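Local coordinates for transcriptional regulator (TetR/AcrR family) (Bacillus halodurans, PDB 5GP9), which binds DNA as a TetR-family repressor and probably regulates genes of fatty acid degradation in response to a bound effector, at residues A15-A20 with A33-V38. Sequence-based numbering, arbitrary orientation.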
ATOM      1  N   ALA A  15       4.075   9.672  21.495  1.00 22.29           N
ATOM      2  CA  ALA A  15       3.230   9.954  20.320  1.00 24.17           C
ATOM      3  C   ALA A  15       2.880   8.637  19.582  1.00 24.14           C
ATOM      4  O   ALA A  15       1.675   8.463  19.207  1.00 26.78           O
ATOM      5  CB  ALA A  15       3.865  10.947  19.417  1.00 24.24           C
ATOM      6  N   VAL A  16       3.860   7.730  19.469  1.00 26.18           N
ATOM      7  CA  VAL A  16       3.623   6.449  18.796  1.00 24.66           C
ATOM      8  C   VAL A  16       2.551   5.677  19.575  1.00 29.43           C
ATOM      9  O   VAL A  16       1.564   5.168  19.026  1.00 28.11           O
ATOM     10  CB  VAL A  16       4.907   5.639  18.619  1.00 24.36           C
ATOM     11  CG1 VAL A  16       4.618   4.164  18.215  1.00 29.89           C
ATOM     12  CG2 VAL A  16       5.818   6.286  17.637  1.00 24.72           C
ATOM     13  N   GLN A  17       2.669   5.691  20.910  1.00 26.51           N
ATOM     14  CA  GLN A  17       1.722   4.997  21.751  1.00 29.66           C
ATOM     15  C   GLN A  17       0.322   5.556  21.637  1.00 29.01           C
ATOM     16  O   GLN A  17      -0.619   4.816  21.411  1.00 28.55           O
ATOM     17  CB  GLN A  17       2.193   5.015  23.203  1.00 35.17           C
ATOM     18  CG  GLN A  17       1.199   4.279  24.075  1.00 43.66           C
ATOM     19  CD  GLN A  17       1.601   4.294  25.512  1.00 53.94           C
ATOM     20  OE1 GLN A  17       2.602   3.660  25.907  1.00 61.19           O
ATOM     21  NE2 GLN A  17       0.845   5.066  26.313  1.00 53.78           N
ATOM     22  N   VAL A  18       0.186   6.863  21.713  1.00 28.95           N
ATOM     23  CA  VAL A  18      -1.102   7.490  21.692  1.00 29.79           C
ATOM     24  C   VAL A  18      -1.805   7.363  20.335  1.00 29.37           C
ATOM     25  O   VAL A  18      -3.015   7.079  20.254  1.00 31.41           O
ATOM     26  CB  VAL A  18      -0.967   8.961  22.092  1.00 32.94           C
ATOM     27  CG1 VAL A  18      -2.242   9.747  21.819  1.00 32.94           C
ATOM     28  CG2 VAL A  18      -0.567   9.017  23.553  1.00 32.51           C
ATOM     29  N   ILE A  19      -1.021   7.531  19.291  1.00 27.74           N
ATOM     30  CA  ILE A  19      -1.532   7.421  17.935  1.00 30.43           C
ATOM     31  C   ILE A  19      -1.924   6.004  17.653  1.00 27.48           C
ATOM     32  O   ILE A  19      -2.965   5.785  17.043  1.00 34.15           O
ATOM     33  CB  ILE A  19      -0.588   7.998  16.878  1.00 29.58           C
ATOM     34  CG1 ILE A  19      -0.375   9.518  17.032  1.00 28.64           C
ATOM     35  CG2 ILE A  19      -1.027   7.658  15.458  1.00 30.32           C
ATOM     36  CD1 ILE A  19       0.759  10.123  16.223  1.00 29.95           C
ATOM     37  N   ALA A  20      -1.155   5.034  18.102  1.00 31.07           N
ATOM     38  CA  ALA A  20      -1.482   3.634  17.837  1.00 29.31           C
ATOM     39  C   ALA A  20      -2.763   3.284  18.606  1.00 36.59           C
ATOM     40  O   ALA A  20      -3.675   2.661  18.089  1.00 36.75           O
ATOM     41  CB  ALA A  20      -0.370   2.744  18.270  1.00 29.57           C
ATOM     42  N   ALA A  33       1.359  14.602  25.803  1.00 30.96           N
ATOM     43  CA  ALA A  33       2.093  15.216  26.907  1.00 33.34           C
ATOM     44  C   ALA A  33       1.940  14.367  28.166  1.00 32.31           C
ATOM     45  O   ALA A  33       2.963  14.035  28.776  1.00 32.00           O
ATOM     46  CB  ALA A  33       1.543  16.658  27.135  1.00 32.01           C
ATOM     47  N   LYS A  34       0.704  13.907  28.467  1.00 34.22           N
ATOM     48  CA  LYS A  34       0.431  13.065  29.637  1.00 40.52           C
ATOM     49  C   LYS A  34       1.212  11.766  29.549  1.00 36.85           C
ATOM     50  O   LYS A  34       1.960  11.432  30.458  1.00 33.98           O
ATOM     51  CB  LYS A  34      -1.068  12.801  29.823  1.00 45.89           C
ATOM     52  CG  LYS A  34      -1.429  11.840  30.979  1.00 50.01           C
ATOM     53  CD  LYS A  34      -2.938  11.699  31.184  1.00 57.60           C
ATOM     54  CE  LYS A  34      -3.411  10.266  31.431  1.00 61.95           C
ATOM     55  NZ  LYS A  34      -2.641   9.636  32.531  1.00 66.51           N
ATOM     56  N   ALA A  35       1.193  11.147  28.370  1.00 30.50           N
ATOM     57  CA  ALA A  35       1.887   9.872  28.198  1.00 28.80           C
ATOM     58  C   ALA A  35       3.423  10.039  28.269  1.00 29.49           C
ATOM     59  O   ALA A  35       4.121   9.118  28.698  1.00 37.27           O
ATOM     60  CB  ALA A  35       1.461   9.265  26.866  1.00 30.45           C
ATOM     61  N   ALA A  36       3.914  11.219  27.920  1.00 26.25           N
ATOM     62  CA  ALA A  36       5.318  11.561  27.920  1.00 25.59           C
ATOM     63  C   ALA A  36       5.797  12.061  29.321  1.00 28.21           C
ATOM     64  O   ALA A  36       6.955  12.294  29.475  1.00 30.03           O
ATOM     65  CB  ALA A  36       5.620  12.651  26.914  1.00 26.95           C
ATOM     66  N   GLY A  37       4.866  12.293  30.229  1.00 31.42           N
ATOM     67  CA  GLY A  37       5.174  12.794  31.570  1.00 34.18           C
ATOM     68  C   GLY A  37       5.587  14.246  31.607  1.00 39.14           C
ATOM     69  O   GLY A  37       6.453  14.654  32.448  1.00 35.43           O
ATOM     70  N   VAL A  38       4.985  15.043  30.716  1.00 34.19           N
ATOM     71  CA  VAL A  38       5.418  16.446  30.551  1.00 36.07           C
ATOM     72  C   VAL A  38       4.220  17.354  30.502  1.00 32.64           C
ATOM     73  O   VAL A  38       3.078  16.875  30.339  1.00 38.59           O
ATOM     74  CB  VAL A  38       6.310  16.679  29.346  1.00 35.94           C
ATOM     75  CG1 VAL A  38       7.632  15.945  29.436  1.00 39.00           C
ATOM     76  CG2 VAL A  38       5.570  16.352  28.029  1.00 36.30           C
TER
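Within the three-helix DNA-binding domain of the TetR family, helix 8-26 meets the last turn of helix 29-36, the first helix of the predicted helix-turn-helix, where Val-18 and Ala-35 make the main contact. CG2 of Val-18 lies 3.9 Å from CB of Ala-35, methyl against methyl, and their CA atoms are 7.5 Å apart, a close approach consistent with the short alanine side chain. Val-18 has CG1 anti to its backbone N (chi1 168°), which sets CG2 anti to the carbonyl carbon and carries this branch across to the alanine. Gln-17 adds a looser contact at the exposed margin: its chain runs out extended through chi1 and chi2, and the amide NE2 reaches within 4.3 Å of the same CB, a loose van der Waals approach, the methyl offering no acceptor for the N-H. Ala-35 also rests on Ala-14, one turn before Val-18 on helix 8-26.

Directly after this turn, helix 29-36 ends in a Schellman motif. Gly-37 takes a positive phi of 73°, and its N bonds to Lys-34 O at 3.0 Å, while Val-38 N bonds to Ala-33 O, also at 3.0 Å. The chain thereby turns toward helix 40-46, whose Ile-43 is touched by both Ala-33 and Val-38. Gln-10 NE2 donates to Ala-36 O, adding a polar tie from helix 8-26 to this helix end.

No hydrogen bond or salt bridge joins 15-20 to 33-38, and only 80 Å² is buried between them. The contact is essentially apolar, one methyl pair with an amide at its edge, and can fix neither a direction nor an orientation by hydrogen bonding.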